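Local coordinates for protein mannosephosphate isomerase, putative (Archaeoglobus fulgidus, PDB 1ZX5) that probably catalyses the zinc-dependent interconversion of D-mannose 6-phosphate and D-fructose 6-phosphate, as a type 1 mannose-6-phosphate isomerase of the cupin superfamily, at residues M224-N229 and R295-V300; A120-N125 and F230-V235; F83-R88 and M249-A254; D166-R171 and E217-K222; I243-V248 and D282-E287. All blocks are in the same frame, centred on the assembly; numbering follows the deposited sequence.

Contact 1: M224-N229 and R295-V300; sequences MAETEN and RIYLKV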
# COMPACT_ATOMS: atom_id res chain seq x y z
N MSE A 224 4.61 -3.67 11.80
CA MSE A 224 5.86 -3.91 11.11
C MSE A 224 5.73 -5.07 10.13
O MSE A 224 5.42 -6.19 10.52
CB MSE A 224 6.90 -4.27 12.16
CG MSE A 224 8.32 -3.94 11.86
SE MSE A 224 9.31 -4.56 13.47
CE MSE A 224 10.24 -6.11 12.65
N ALA A 225 5.96 -4.79 8.85
CA ALA A 225 5.94 -5.82 7.82
C ALA A 225 6.87 -5.46 6.67
O ALA A 225 7.11 -4.28 6.41
CB ALA A 225 4.51 -6.04 7.29
N GLU A 226 7.39 -6.48 5.99
CA GLU A 226 8.20 -6.27 4.80
C GLU A 226 8.13 -7.39 3.76
O GLU A 226 7.72 -8.52 4.05
CB GLU A 226 9.67 -5.91 5.15
CG GLU A 226 10.37 -6.83 6.12
CD GLU A 226 11.78 -6.35 6.50
OE1 GLU A 226 11.98 -5.18 6.93
OE2 GLU A 226 12.70 -7.16 6.35
N THR A 227 8.49 -7.03 2.53
CA THR A 227 8.72 -7.99 1.46
C THR A 227 10.22 -7.96 1.22
O THR A 227 10.96 -7.42 2.05
CB THR A 227 7.91 -7.63 0.20
OG1 THR A 227 8.48 -6.46 -0.41
CG2 THR A 227 6.45 -7.36 0.54
N GLU A 228 10.71 -8.50 0.10
CA GLU A 228 12.16 -8.42 -0.14
C GLU A 228 12.54 -7.08 -0.75
O GLU A 228 13.72 -6.74 -0.82
CB GLU A 228 12.67 -9.59 -1.01
CG GLU A 228 12.87 -10.94 -0.26
CD GLU A 228 14.06 -10.94 0.73
OE1 GLU A 228 15.07 -11.63 0.44
OE2 GLU A 228 14.00 -10.26 1.79
N ASN A 229 11.54 -6.30 -1.16
CA ASN A 229 11.79 -5.06 -1.89
C ASN A 229 11.48 -3.77 -1.12
O ASN A 229 11.98 -2.70 -1.47
CB ASN A 229 11.03 -5.07 -3.21
CG ASN A 229 11.57 -6.10 -4.18
OD1 ASN A 229 10.82 -6.93 -4.70
ND2 ASN A 229 12.86 -6.06 -4.43
N ARG A 295 6.68 4.71 8.70
CA ARG A 295 7.80 4.88 7.78
C ARG A 295 7.79 3.76 6.75
O ARG A 295 7.87 2.58 7.10
CB ARG A 295 9.12 4.90 8.54
CG ARG A 295 10.30 5.32 7.69
CD ARG A 295 11.62 5.30 8.46
NE ARG A 295 12.06 3.96 8.79
CZ ARG A 295 12.97 3.26 8.11
NH1 ARG A 295 13.30 2.04 8.53
NH2 ARG A 295 13.57 3.77 7.04
N ILE A 296 7.70 4.13 5.48
CA ILE A 296 7.72 3.19 4.37
C ILE A 296 9.09 3.34 3.71
O ILE A 296 9.54 4.44 3.44
CB ILE A 296 6.54 3.47 3.37
CG1 ILE A 296 5.20 3.45 4.12
CG2 ILE A 296 6.56 2.49 2.18
CD1 ILE A 296 4.03 4.15 3.38
N TYR A 297 9.77 2.23 3.47
CA TYR A 297 11.14 2.30 2.99
C TYR A 297 11.40 1.23 1.94
O TYR A 297 10.74 0.19 1.91
CB TYR A 297 12.14 2.16 4.16
CG TYR A 297 11.90 0.94 5.00
CD1 TYR A 297 12.51 -0.28 4.69
CD2 TYR A 297 11.03 0.99 6.10
CE1 TYR A 297 12.28 -1.41 5.44
CE2 TYR A 297 10.79 -0.15 6.87
CZ TYR A 297 11.41 -1.35 6.53
OH TYR A 297 11.20 -2.49 7.28
N LEU A 298 12.38 1.50 1.08
CA LEU A 298 12.84 0.52 0.10
C LEU A 298 13.90 -0.35 0.75
O LEU A 298 14.59 0.07 1.68
CB LEU A 298 13.39 1.23 -1.14
CG LEU A 298 12.45 2.24 -1.81
CD1 LEU A 298 13.13 2.83 -3.05
CD2 LEU A 298 11.08 1.62 -2.17
N LYS A 299 14.01 -1.59 0.28
CA LYS A 299 15.02 -2.50 0.76
C LYS A 299 15.99 -2.82 -0.37
O LYS A 299 15.59 -3.09 -1.50
CB LYS A 299 14.38 -3.78 1.30
CG LYS A 299 13.73 -3.61 2.65
CD LYS A 299 12.95 -4.85 3.03
CE LYS A 299 13.89 -5.99 3.42
NZ LYS A 299 13.14 -7.27 3.54
N VAL A 300 17.27 -2.78 -0.03
CA VAL A 300 18.35 -2.99 -0.97
C VAL A 300 19.34 -4.00 -0.38
O VAL A 300 19.41 -5.15 -0.83
CB VAL A 300 19.09 -1.67 -1.28
CG1 VAL A 300 19.80 -1.16 -0.03
CG2 VAL A 300 20.10 -1.87 -2.41

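Contact 2: A120-N125 and F230-V235; sequences AWLVFN and FGLEVV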
# COMPACT_ATOMS: atom_id res chain seq x y z
N ALA A 120 2.33 -5.30 1.33
CA ALA A 120 2.32 -5.28 2.77
C ALA A 120 1.15 -4.38 3.21
O ALA A 120 0.95 -3.28 2.69
CB ALA A 120 3.66 -4.76 3.30
N TRP A 121 0.37 -4.88 4.16
CA TRP A 121 -0.84 -4.21 4.64
C TRP A 121 -0.61 -3.78 6.07
O TRP A 121 -0.06 -4.54 6.86
CB TRP A 121 -2.01 -5.19 4.64
CG TRP A 121 -2.60 -5.53 3.31
CD1 TRP A 121 -2.07 -5.30 2.07
CD2 TRP A 121 -3.86 -6.18 3.09
NE1 TRP A 121 -2.92 -5.74 1.09
CE2 TRP A 121 -4.03 -6.29 1.69
CE3 TRP A 121 -4.86 -6.69 3.94
CZ2 TRP A 121 -5.17 -6.90 1.12
CZ3 TRP A 121 -5.99 -7.30 3.37
CH2 TRP A 121 -6.14 -7.39 1.98
N LEU A 122 -1.03 -2.56 6.39
CA LEU A 122 -1.11 -2.08 7.76
C LEU A 122 -2.55 -1.63 8.00
O LEU A 122 -3.06 -0.72 7.35
CB LEU A 122 -0.13 -0.92 8.02
CG LEU A 122 -0.13 -0.36 9.45
CD1 LEU A 122 0.54 -1.33 10.46
CD2 LEU A 122 0.53 1.02 9.49
N VAL A 123 -3.19 -2.30 8.94
CA VAL A 123 -4.60 -2.13 9.22
C VAL A 123 -4.76 -1.06 10.31
O VAL A 123 -3.90 -0.92 11.17
CB VAL A 123 -5.16 -3.52 9.66
CG1 VAL A 123 -6.43 -3.41 10.45
CG2 VAL A 123 -5.28 -4.47 8.46
N PHE A 124 -5.84 -0.29 10.26
CA PHE A 124 -6.04 0.81 11.21
C PHE A 124 -7.18 0.61 12.18
O PHE A 124 -7.35 1.41 13.09
CB PHE A 124 -6.21 2.15 10.47
CG PHE A 124 -4.98 2.58 9.74
CD1 PHE A 124 -3.80 2.85 10.43
CD2 PHE A 124 -4.98 2.68 8.36
CE1 PHE A 124 -2.63 3.23 9.76
CE2 PHE A 124 -3.83 3.08 7.68
CZ PHE A 124 -2.66 3.36 8.38
N ASN A 125 -7.97 -0.44 12.00
CA ASN A 125 -9.19 -0.58 12.79
C ASN A 125 -9.48 -2.04 13.09
O ASN A 125 -8.67 -2.91 12.79
CB ASN A 125 -10.37 0.11 12.06
CG ASN A 125 -10.85 -0.67 10.83
OD1 ASN A 125 -10.06 -1.32 10.15
ND2 ASN A 125 -12.15 -0.60 10.56
N PHE A 230 10.65 -3.89 -0.09
CA PHE A 230 10.20 -2.74 0.67
C PHE A 230 9.62 -3.17 2.02
O PHE A 230 9.30 -4.34 2.23
CB PHE A 230 9.18 -1.91 -0.13
CG PHE A 230 7.98 -2.68 -0.58
CD1 PHE A 230 6.90 -2.91 0.29
CD2 PHE A 230 7.90 -3.19 -1.88
CE1 PHE A 230 5.78 -3.62 -0.14
CE2 PHE A 230 6.79 -3.91 -2.31
CZ PHE A 230 5.73 -4.11 -1.44
N GLY A 231 9.47 -2.22 2.93
CA GLY A 231 8.84 -2.50 4.20
C GLY A 231 8.18 -1.26 4.77
O GLY A 231 8.26 -0.18 4.19
N LEU A 232 7.55 -1.44 5.91
CA LEU A 232 6.89 -0.37 6.63
C LEU A 232 7.03 -0.66 8.13
O LEU A 232 7.07 -1.82 8.53
CB LEU A 232 5.41 -0.27 6.23
CG LEU A 232 4.46 -1.44 6.58
CD1 LEU A 232 3.91 -1.29 8.01
CD2 LEU A 232 3.31 -1.51 5.58
N GLU A 233 7.13 0.40 8.93
CA GLU A 233 7.14 0.26 10.39
C GLU A 233 6.41 1.44 10.99
O GLU A 233 6.47 2.55 10.47
CB GLU A 233 8.57 0.21 10.95
CG GLU A 233 9.43 1.43 10.57
CD GLU A 233 10.80 1.43 11.23
OE1 GLU A 233 11.11 0.48 11.97
OE2 GLU A 233 11.55 2.41 11.02
N VAL A 234 5.71 1.18 12.10
CA VAL A 234 5.04 2.22 12.85
C VAL A 234 6.00 2.73 13.93
O VAL A 234 6.49 1.95 14.74
CB VAL A 234 3.72 1.69 13.48
CG1 VAL A 234 3.02 2.78 14.32
CG2 VAL A 234 2.77 1.16 12.38
N VAL A 235 6.30 4.03 13.91
CA VAL A 235 7.13 4.65 14.93
C VAL A 235 6.23 5.39 15.92
O VAL A 235 5.45 6.26 15.52
CB VAL A 235 8.15 5.64 14.30
CG1 VAL A 235 9.15 6.19 15.37
CG2 VAL A 235 8.89 4.97 13.14

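Contact 3: F83-R88 and M249-A254; sequences FPILVR and MNILYA. With EDO (1,2-ethanediol), chain C.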
# COMPACT_ATOMS: atom_id res chain seq x y z
N PHE A 83 9.85 3.22 -10.98
CA PHE A 83 9.38 3.57 -9.66
C PHE A 83 8.86 2.30 -8.97
O PHE A 83 8.00 1.62 -9.50
CB PHE A 83 8.33 4.68 -9.70
CG PHE A 83 8.08 5.31 -8.36
CD1 PHE A 83 8.88 6.36 -7.91
CD2 PHE A 83 7.05 4.84 -7.54
CE1 PHE A 83 8.66 6.94 -6.67
CE2 PHE A 83 6.82 5.41 -6.29
CZ PHE A 83 7.62 6.47 -5.85
N PRO A 84 9.45 1.96 -7.80
CA PRO A 84 9.33 0.63 -7.21
C PRO A 84 8.03 0.26 -6.48
O PRO A 84 7.74 -0.93 -6.32
CB PRO A 84 10.51 0.58 -6.24
CG PRO A 84 10.75 2.01 -5.86
CD PRO A 84 10.34 2.85 -7.03
N ILE A 85 7.24 1.25 -6.05
CA ILE A 85 6.10 0.98 -5.18
C ILE A 85 4.86 1.81 -5.49
O ILE A 85 4.94 2.86 -6.16
CB ILE A 85 6.45 1.16 -3.63
CG1 ILE A 85 6.93 2.60 -3.33
CG2 ILE A 85 7.49 0.12 -3.15
CD1 ILE A 85 7.11 2.91 -1.80
N LEU A 86 3.73 1.35 -4.98
CA LEU A 86 2.50 2.13 -4.97
C LEU A 86 1.94 2.09 -3.55
O LEU A 86 1.79 1.02 -2.96
CB LEU A 86 1.48 1.57 -5.98
CG LEU A 86 0.06 2.16 -5.99
CD1 LEU A 86 0.04 3.67 -6.23
CD2 LEU A 86 -0.79 1.47 -7.03
N VAL A 87 1.64 3.27 -3.01
CA VAL A 87 1.13 3.39 -1.66
C VAL A 87 -0.30 3.87 -1.72
O VAL A 87 -0.59 4.89 -2.35
CB VAL A 87 1.99 4.38 -0.79
CG1 VAL A 87 1.45 4.47 0.61
CG2 VAL A 87 3.46 3.93 -0.76
N ARG A 88 -1.20 3.12 -1.08
CA ARG A 88 -2.61 3.43 -1.10
C ARG A 88 -3.25 3.29 0.27
O ARG A 88 -3.04 2.29 0.95
CB ARG A 88 -3.34 2.47 -2.04
CG ARG A 88 -2.92 2.61 -3.47
CD ARG A 88 -3.81 1.77 -4.34
NE ARG A 88 -3.43 0.37 -4.34
CZ ARG A 88 -4.12 -0.58 -4.96
NH1 ARG A 88 -5.25 -0.28 -5.61
NH2 ARG A 88 -3.69 -1.83 -4.94
N MSE A 249 14.92 6.07 -0.56
CA MSE A 249 13.64 6.76 -0.53
C MSE A 249 12.75 6.26 0.61
O MSE A 249 12.61 5.04 0.82
CB MSE A 249 12.92 6.57 -1.85
CG MSE A 249 11.82 7.57 -2.13
SE MSE A 249 10.75 7.04 -3.74
CE MSE A 249 9.71 5.56 -2.92
N ASN A 250 12.16 7.20 1.36
CA ASN A 250 11.16 6.90 2.36
C ASN A 250 9.86 7.67 2.05
O ASN A 250 9.89 8.72 1.38
CB ASN A 250 11.63 7.29 3.78
CG ASN A 250 12.69 6.33 4.35
OD1 ASN A 250 13.52 5.76 3.64
ND2 ASN A 250 12.68 6.20 5.65
N ILE A 251 8.75 7.13 2.53
CA ILE A 251 7.48 7.85 2.57
C ILE A 251 6.98 7.74 4.01
O ILE A 251 7.04 6.67 4.61
CB ILE A 251 6.43 7.28 1.54
CG1 ILE A 251 6.83 7.67 0.10
CG2 ILE A 251 5.00 7.78 1.85
CD1 ILE A 251 6.04 6.95 -1.01
N LEU A 252 6.51 8.85 4.55
CA LEU A 252 5.96 8.89 5.90
C LEU A 252 4.46 9.06 5.81
O LEU A 252 3.98 9.89 5.04
CB LEU A 252 6.54 10.08 6.69
CG LEU A 252 8.06 10.23 6.77
CD1 LEU A 252 8.41 11.57 7.44
CD2 LEU A 252 8.71 9.05 7.52
N TYR A 253 3.71 8.30 6.60
CA TYR A 253 2.27 8.51 6.69
C TYR A 253 1.90 8.80 8.14
O TYR A 253 2.24 8.03 9.04
CB TYR A 253 1.48 7.31 6.15
CG TYR A 253 -0.00 7.45 6.44
CD1 TYR A 253 -0.79 8.34 5.69
CD2 TYR A 253 -0.60 6.75 7.48
CE1 TYR A 253 -2.15 8.52 5.97
CE2 TYR A 253 -1.95 6.90 7.76
CZ TYR A 253 -2.72 7.79 7.01
OH TYR A 253 -4.05 7.95 7.31
N ALA A 254 1.20 9.91 8.37
CA ALA A 254 0.78 10.29 9.72
C ALA A 254 -0.51 9.56 10.10
O ALA A 254 -1.59 9.92 9.66
CB ALA A 254 0.60 11.82 9.83
C1 EDO C . -5.99 6.05 11.46
O1 EDO C . -7.38 6.38 11.24
C2 EDO C . -5.21 6.17 10.15
O2 EDO C . -4.83 7.52 9.91

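Contact 4: D166-R171 and E217-K222; sequences DTFVIR and EVKGKK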
# COMPACT_ATOMS: atom_id res chain seq x y z
N ASP A 166 -2.24 -4.30 13.12
CA ASP A 166 -1.96 -5.63 12.59
C ASP A 166 -1.44 -5.45 11.18
O ASP A 166 -1.84 -4.49 10.49
CB ASP A 166 -3.22 -6.50 12.53
CG ASP A 166 -3.62 -7.03 13.88
OD1 ASP A 166 -2.84 -6.90 14.85
OD2 ASP A 166 -4.74 -7.56 13.98
N THR A 167 -0.55 -6.35 10.77
CA THR A 167 -0.02 -6.34 9.42
C THR A 167 -0.21 -7.68 8.72
O THR A 167 -0.37 -8.73 9.36
CB THR A 167 1.50 -5.97 9.37
OG1 THR A 167 2.27 -6.98 10.04
CG2 THR A 167 1.80 -4.61 9.99
N PHE A 168 -0.21 -7.61 7.39
CA PHE A 168 -0.30 -8.77 6.53
C PHE A 168 0.70 -8.60 5.41
O PHE A 168 1.04 -7.47 5.03
CB PHE A 168 -1.72 -8.93 5.96
CG PHE A 168 -2.75 -9.17 7.01
CD1 PHE A 168 -3.03 -10.46 7.45
CD2 PHE A 168 -3.41 -8.10 7.61
CE1 PHE A 168 -3.96 -10.69 8.46
CE2 PHE A 168 -4.34 -8.32 8.62
CZ PHE A 168 -4.62 -9.62 9.05
N VAL A 169 1.19 -9.72 4.89
CA VAL A 169 1.97 -9.72 3.66
C VAL A 169 1.26 -10.64 2.69
O VAL A 169 1.11 -11.83 2.95
CB VAL A 169 3.46 -10.16 3.88
CG1 VAL A 169 4.19 -10.25 2.52
CG2 VAL A 169 4.19 -9.20 4.83
N ILE A 170 0.79 -10.06 1.59
CA ILE A 170 0.02 -10.79 0.59
C ILE A 170 0.92 -11.05 -0.61
O ILE A 170 1.24 -10.14 -1.38
CB ILE A 170 -1.28 -10.01 0.16
CG1 ILE A 170 -2.08 -9.55 1.39
CG2 ILE A 170 -2.12 -10.87 -0.79
CD1 ILE A 170 -2.63 -10.67 2.26
N ARG A 171 1.33 -12.30 -0.73
CA ARG A 171 2.23 -12.75 -1.79
C ARG A 171 1.45 -13.18 -3.05
O ARG A 171 0.27 -13.52 -2.97
CB ARG A 171 3.13 -13.87 -1.27
CG ARG A 171 4.08 -13.36 -0.19
CD ARG A 171 5.07 -14.41 0.35
NE ARG A 171 5.89 -13.80 1.41
CZ ARG A 171 5.57 -13.80 2.70
NH1 ARG A 171 4.45 -14.40 3.12
NH2 ARG A 171 6.36 -13.19 3.58
N GLU A 217 1.87 -17.61 7.61
CA GLU A 217 2.38 -17.29 6.28
C GLU A 217 1.86 -15.96 5.73
O GLU A 217 2.45 -15.41 4.81
CB GLU A 217 2.06 -18.41 5.28
CG GLU A 217 2.56 -19.81 5.66
CD GLU A 217 2.09 -20.87 4.67
OE1 GLU A 217 2.36 -20.73 3.45
OE2 GLU A 217 1.43 -21.85 5.09
N VAL A 218 0.76 -15.45 6.28
CA VAL A 218 0.20 -14.18 5.80
C VAL A 218 0.27 -13.03 6.83
O VAL A 218 0.27 -11.87 6.46
CB VAL A 218 -1.24 -14.32 5.22
CG1 VAL A 218 -1.24 -15.31 4.04
CG2 VAL A 218 -2.22 -14.78 6.28
N LYS A 219 0.31 -13.38 8.11
CA LYS A 219 0.38 -12.40 9.20
C LYS A 219 1.78 -11.81 9.37
O LYS A 219 2.76 -12.55 9.42
CB LYS A 219 -0.03 -13.05 10.51
CG LYS A 219 -1.49 -12.91 10.90
CD LYS A 219 -1.73 -13.74 12.17
CE LYS A 219 -2.75 -13.09 13.10
NZ LYS A 219 -3.38 -14.09 14.05
N GLY A 220 1.87 -10.48 9.47
CA GLY A 220 3.12 -9.84 9.85
C GLY A 220 3.17 -9.61 11.36
O GLY A 220 2.29 -10.06 12.09
N LYS A 221 4.21 -8.91 11.82
CA LYS A 221 4.30 -8.47 13.23
C LYS A 221 3.48 -7.21 13.46
O LYS A 221 3.25 -6.44 12.53
CB LYS A 221 5.75 -8.22 13.64
CG LYS A 221 6.59 -9.49 13.71
CD LYS A 221 8.00 -9.22 14.22
CE LYS A 221 8.90 -10.45 13.98
NZ LYS A 221 10.14 -10.38 14.82
N LYS A 222 3.06 -6.99 14.70
CA LYS A 222 2.38 -5.75 15.07
C LYS A 222 3.20 -4.53 14.62
O LYS A 222 4.37 -4.37 14.98
CB LYS A 222 2.12 -5.72 16.59
CG LYS A 222 1.41 -4.46 17.11
CD LYS A 222 0.01 -4.25 16.54
CE LYS A 222 -1.02 -5.11 17.24
NZ LYS A 222 -2.41 -4.88 16.74
O HOH W 1 0.07 -8.44 12.81

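Contact 5: I243-V248 and D282-E287; sequences IKTGGV and DSFTVE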
# COMPACT_ATOMS: atom_id res chain seq x y z
N ILE A 243 14.77 10.11 12.99
CA ILE A 243 14.47 9.05 12.04
C ILE A 243 15.54 9.01 10.95
O ILE A 243 15.91 10.06 10.41
CB ILE A 243 13.04 9.23 11.45
CG1 ILE A 243 12.00 9.08 12.57
CG2 ILE A 243 12.76 8.23 10.30
CD1 ILE A 243 10.57 9.08 12.09
N LYS A 244 16.03 7.81 10.64
CA LYS A 244 17.02 7.61 9.57
C LYS A 244 16.34 7.04 8.34
O LYS A 244 15.55 6.09 8.45
CB LYS A 244 18.11 6.61 10.00
CG LYS A 244 18.70 6.85 11.37
CD LYS A 244 19.60 8.05 11.35
CE LYS A 244 20.61 8.00 12.48
NZ LYS A 244 21.63 9.07 12.29
N THR A 245 16.64 7.58 7.16
CA THR A 245 16.12 7.03 5.91
C THR A 245 16.78 5.70 5.53
O THR A 245 16.16 4.85 4.88
CB THR A 245 16.27 8.01 4.73
OG1 THR A 245 17.65 8.34 4.56
CG2 THR A 245 15.46 9.29 4.96
N GLY A 246 18.04 5.53 5.93
CA GLY A 246 18.88 4.42 5.47
C GLY A 246 19.50 4.70 4.10
O GLY A 246 20.00 3.79 3.44
N GLY A 247 19.45 5.96 3.65
CA GLY A 247 20.00 6.33 2.34
C GLY A 247 19.20 5.78 1.17
O GLY A 247 19.73 5.62 0.07
N VAL A 248 17.93 5.47 1.42
CA VAL A 248 16.96 5.11 0.38
C VAL A 248 15.73 6.02 0.50
O VAL A 248 15.53 6.67 1.53
CB VAL A 248 16.50 3.63 0.48
CG1 VAL A 248 17.71 2.67 0.32
CG2 VAL A 248 15.76 3.36 1.78
N ASP A 282 19.64 12.09 4.97
CA ASP A 282 20.16 11.00 5.79
C ASP A 282 19.26 10.76 7.00
O ASP A 282 18.91 9.63 7.32
CB ASP A 282 21.62 11.28 6.22
CG ASP A 282 21.81 12.68 6.90
OD1 ASP A 282 20.96 13.59 6.69
OD2 ASP A 282 22.82 12.88 7.64
N SER A 283 18.89 11.85 7.67
CA SER A 283 18.03 11.78 8.84
C SER A 283 17.37 13.12 9.14
O SER A 283 17.74 14.15 8.59
CB SER A 283 18.80 11.31 10.06
OG SER A 283 19.79 12.25 10.38
N PHE A 284 16.39 13.07 10.03
CA PHE A 284 15.58 14.23 10.37
C PHE A 284 14.89 13.90 11.69
O PHE A 284 14.89 12.75 12.14
CB PHE A 284 14.55 14.50 9.26
CG PHE A 284 13.67 13.31 8.94
CD1 PHE A 284 12.43 13.17 9.56
CD2 PHE A 284 14.07 12.34 8.03
CE1 PHE A 284 11.60 12.08 9.27
CE2 PHE A 284 13.26 11.24 7.75
CZ PHE A 284 12.01 11.12 8.37
N THR A 285 14.28 14.91 12.31
CA THR A 285 13.46 14.65 13.48
C THR A 285 11.97 14.85 13.20
O THR A 285 11.58 15.64 12.32
CB THR A 285 13.88 15.47 14.71
OG1 THR A 285 13.66 16.87 14.46
CG2 THR A 285 15.34 15.23 15.06
N VAL A 286 11.15 14.10 13.93
CA VAL A 286 9.71 14.29 13.97
C VAL A 286 9.32 14.59 15.43
O VAL A 286 9.92 14.03 16.36
CB VAL A 286 8.92 13.08 13.38
CG1 VAL A 286 9.42 12.79 11.98
CG2 VAL A 286 9.09 11.83 14.23
N GLU A 287 8.36 15.49 15.62
CA GLU A 287 7.96 15.86 16.96
C GLU A 287 6.45 15.85 17.12
O GLU A 287 5.72 16.48 16.35
CB GLU A 287 8.52 17.24 17.34
CG GLU A 287 8.32 17.57 18.80
CD GLU A 287 8.43 19.05 19.09
OE1 GLU A 287 8.52 19.84 18.13
OE2 GLU A 287 8.45 19.43 20.28
O HOH W 2 20.23 7.25 6.84

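Contact 1: M224-N229 and R295-V300
Lys299 reaches out from the end of strand 291-298 and puts its ammonium group among three oxygens of residues 226-228. Its CB lies against the backbone of Glu228 and Asn229, with Glu228 O 3.7 Å from Lys299 CB. Further out, Lys299 CD passes 3.4 Å from Thr227 O, and a bend at chi3 (73°) turns CE and NZ toward Glu226, whose side chain crosses the lysine at about a right angle. Lys299 CE lies 3.4 Å from Glu226 OE2. At the tip, Lys299 NZ donates to Thr227 O at 2.6 Å, the donor tilted 17° from the carbonyl plane, and forms a salt bridge with Glu226 OE2 at 2.8 Å, its hydrogen bond weak. A longer salt bridge joins Lys299 NZ to Glu228 OE2 at 3.6 Å. The other oxygen, Glu226 OE1, sits at the edge of the Tyr297 ring, 2.8 Å from Tyr297 OH. At the root of the lysine, Lys299 N donates to Asn229 O at 2.9 Å. The link between cupin-domain strands 224-226 and 230-237 contains an ST turn, Thr227 OG1 accepting from Asn229 N. A methionine in place of Lys299 would probably leave both carboxylates without their cation and Thr227 O without this donor. One ammonium is thus shared by two carboxylates, closely with Glu226 and at longer range with Glu228, and its charge would probably favour their ionised forms.

Contact 2: A120-N125 and F230-V235
Leu122 and Leu232 lean into each other at a slant from two strands that run nearly parallel, 16° apart, with their axes 8.0 Å from each other. Leu232 touches with both methyls: CD1 lies 4.1 Å from Leu122 CB, while CD2 is turned to the smaller neighbour, 4.0 Å from Ala120 CB. With Leu232 CG between the backbone N and the carbonyl carbon (chi1 66°), the fork spans Ala120 and Leu122. Leu122 has CG trans to its own N (chi1 -179°), which carries its methyls on toward Val234. There Leu122 CD2 meets Val234 CG2 at 3.7 Å, again obliquely, and Leu122 CD1 is close behind. This is face-to-face packing of two antiparallel sheets: the six-stranded sheet of the catalytic part, which holds strand 119-123, lies on the five-stranded sheet of the cupin part, which holds strand 230-237. At the other end Phe230 swings its ring back to Ala120. Phe230 CE1 is 4.2 Å from Ala120 CB, and Ala120 N lies near the plane of the ring at its edge, so that the ring meets the alanine with its rim. The same ring packs on Val186 of strand 181-188. Leu122 also touches Thr167 and Val294.

Contact 3: F83-R88 and M249-A254
The backbones stay well apart, Val87 CA and Ile251 CA being the nearest alpha carbons at 8.8 Å, and side chains fill the distance between them. Selenomethionine Met249 carries one end of the contact. Its SE approaches the Phe83 ring obliquely, 4.6 Å from the ring centroid and 57° off the normal, a Met-aromatic contact in which the closest ring atom to SE is Phe83 CE1 at 3.6 Å. A bend at chi3 (75°) turns the terminal methyl so that Met249 CE touches Phe83 CZ and meets Ile85 CD1 tip to tip at 3.9 Å. Further along, Val87 CG2 and Ile251 CD1 also reach toward each other, 4.0 Å apart. Phe83 has a second aromatic partner in Phe65, edge to face, and Leu298 packs against Met249. Beyond the apolar row Tyr253 OH donates to O2 of a 1,2-ethanediol at 2.7 Å, with that oxygen at the edge of the phenol ring; the diol, probably from the crystallisation liquor, also bonds to Trp24 NE1 and Ala255 O. A phenylalanine in place of Tyr253 would probably leave the diol oxygen without this donor while keeping the ring. Strand 85-92 belongs to the six-stranded sheet and strand 250-256 to the five-stranded one, so that these apolar side chains form a buried, face-to-face packing between the sheet of the catalytic part and that of the cupin part, consistent with a two-cupin architecture.

Contact 4: D166-R171 and E217-K222
A loop laid antiparallel along the edge of a sheet joins residues 217-222 to strand 167-170, an outermost strand of the six-stranded sheet, by a single beta bridge between Phe168 and Lys219. Two backbone bonds hold the bridge: Val169 N donates to Val218 O at 2.8 Å, and Gly220 N donates to Thr167 O at 2.8 Å. Between them Val218 O also receives a CA-H...O contact from Phe168 CA. A beta carbon on Gly220 would probably collide with Thr167 OG1, consistent with glycine here. That hydroxyl sits between the backbone N and the carbonyl carbon of its residue (chi1 64°) and donates to Lys221 O at 2.7 Å from above the carbonyl plane, with Met224 O as a second partner. One water bridges Thr167 N and Gly220 O. Lys219 runs beside Phe168, both pointing the same way, with its CG 4.1 Å from Phe168 CE1; the ring also meets Phe160 edge to face. At one end Arg171 NH1 makes a weak bond to Glu217 O, while one face of the guanidinium is covered by Val169 CG1. At the other end Lys222, bent at chi2 and chi3, brings NZ 2.8 Å from Asp166 OD1, above the carboxylate plane. With Pro164 O and Thr163 OG1 also bonded to it, this salt-bridged ammonium is gripped by three oxygens, which would probably limit its movement.

Contact 5: I243-V248 and D282-E287
One face of the Phe284 ring is covered by Ile243, whose CB stands over it in a CH-pi contact, 4.1 Å from the ring centroid and 25° off the normal. Ile243 CG2 reaches Phe284 CZ at 3.6 Å, and at the ring edge Thr245 CG2 lies 4.1 Å from Phe284 CE2. Further along, Ile243 and Val286 cross at about a right angle, CD1 against CG2. Ile243 and Phe284 are an antiparallel hydrogen-bonded pair: Ile243 N donates nearly straight to Phe284 O at 2.8 Å, and Phe284 N returns a bond to Ile243 O. Past the non-hydrogen-bonded pair Lys244 and Ser283, Thr245 N donates to Asp282 O, which a water links to Gly246 N. Thr245 OG1 closes an ST turn with Gly247 N at 3.1 Å and bonds to Thr281 O. Strand 283-288 lies between 240-244 and 259-262 in the four-stranded sheet, and Phe284 also packs on Leu252 and Val277 of the five-stranded sheet and meets Phe7 edge to face.

Contacts 2 and 3 are the buried ones, both apolar and both joining the six-stranded sheet to the five-stranded one; they touch where Phe230 meets Ile85. Contact 1 is at the surface and centres on a lysine salt-bridge network; contact 4, along an edge of the six-stranded sheet, is partly buried, with backbone bonds and a salt bridge at one end. Strands 119-123 and 167-170 are neighbours, which couples contact 2 to contact 4, and contact 4 reaches contact 1 through Thr167 and Met224. Contact 5, partly buried and about 25 Å from contact 4 between centres, mixes backbone pairing with aromatic packing in the four-stranded sheet and touches contact 3 through Leu252.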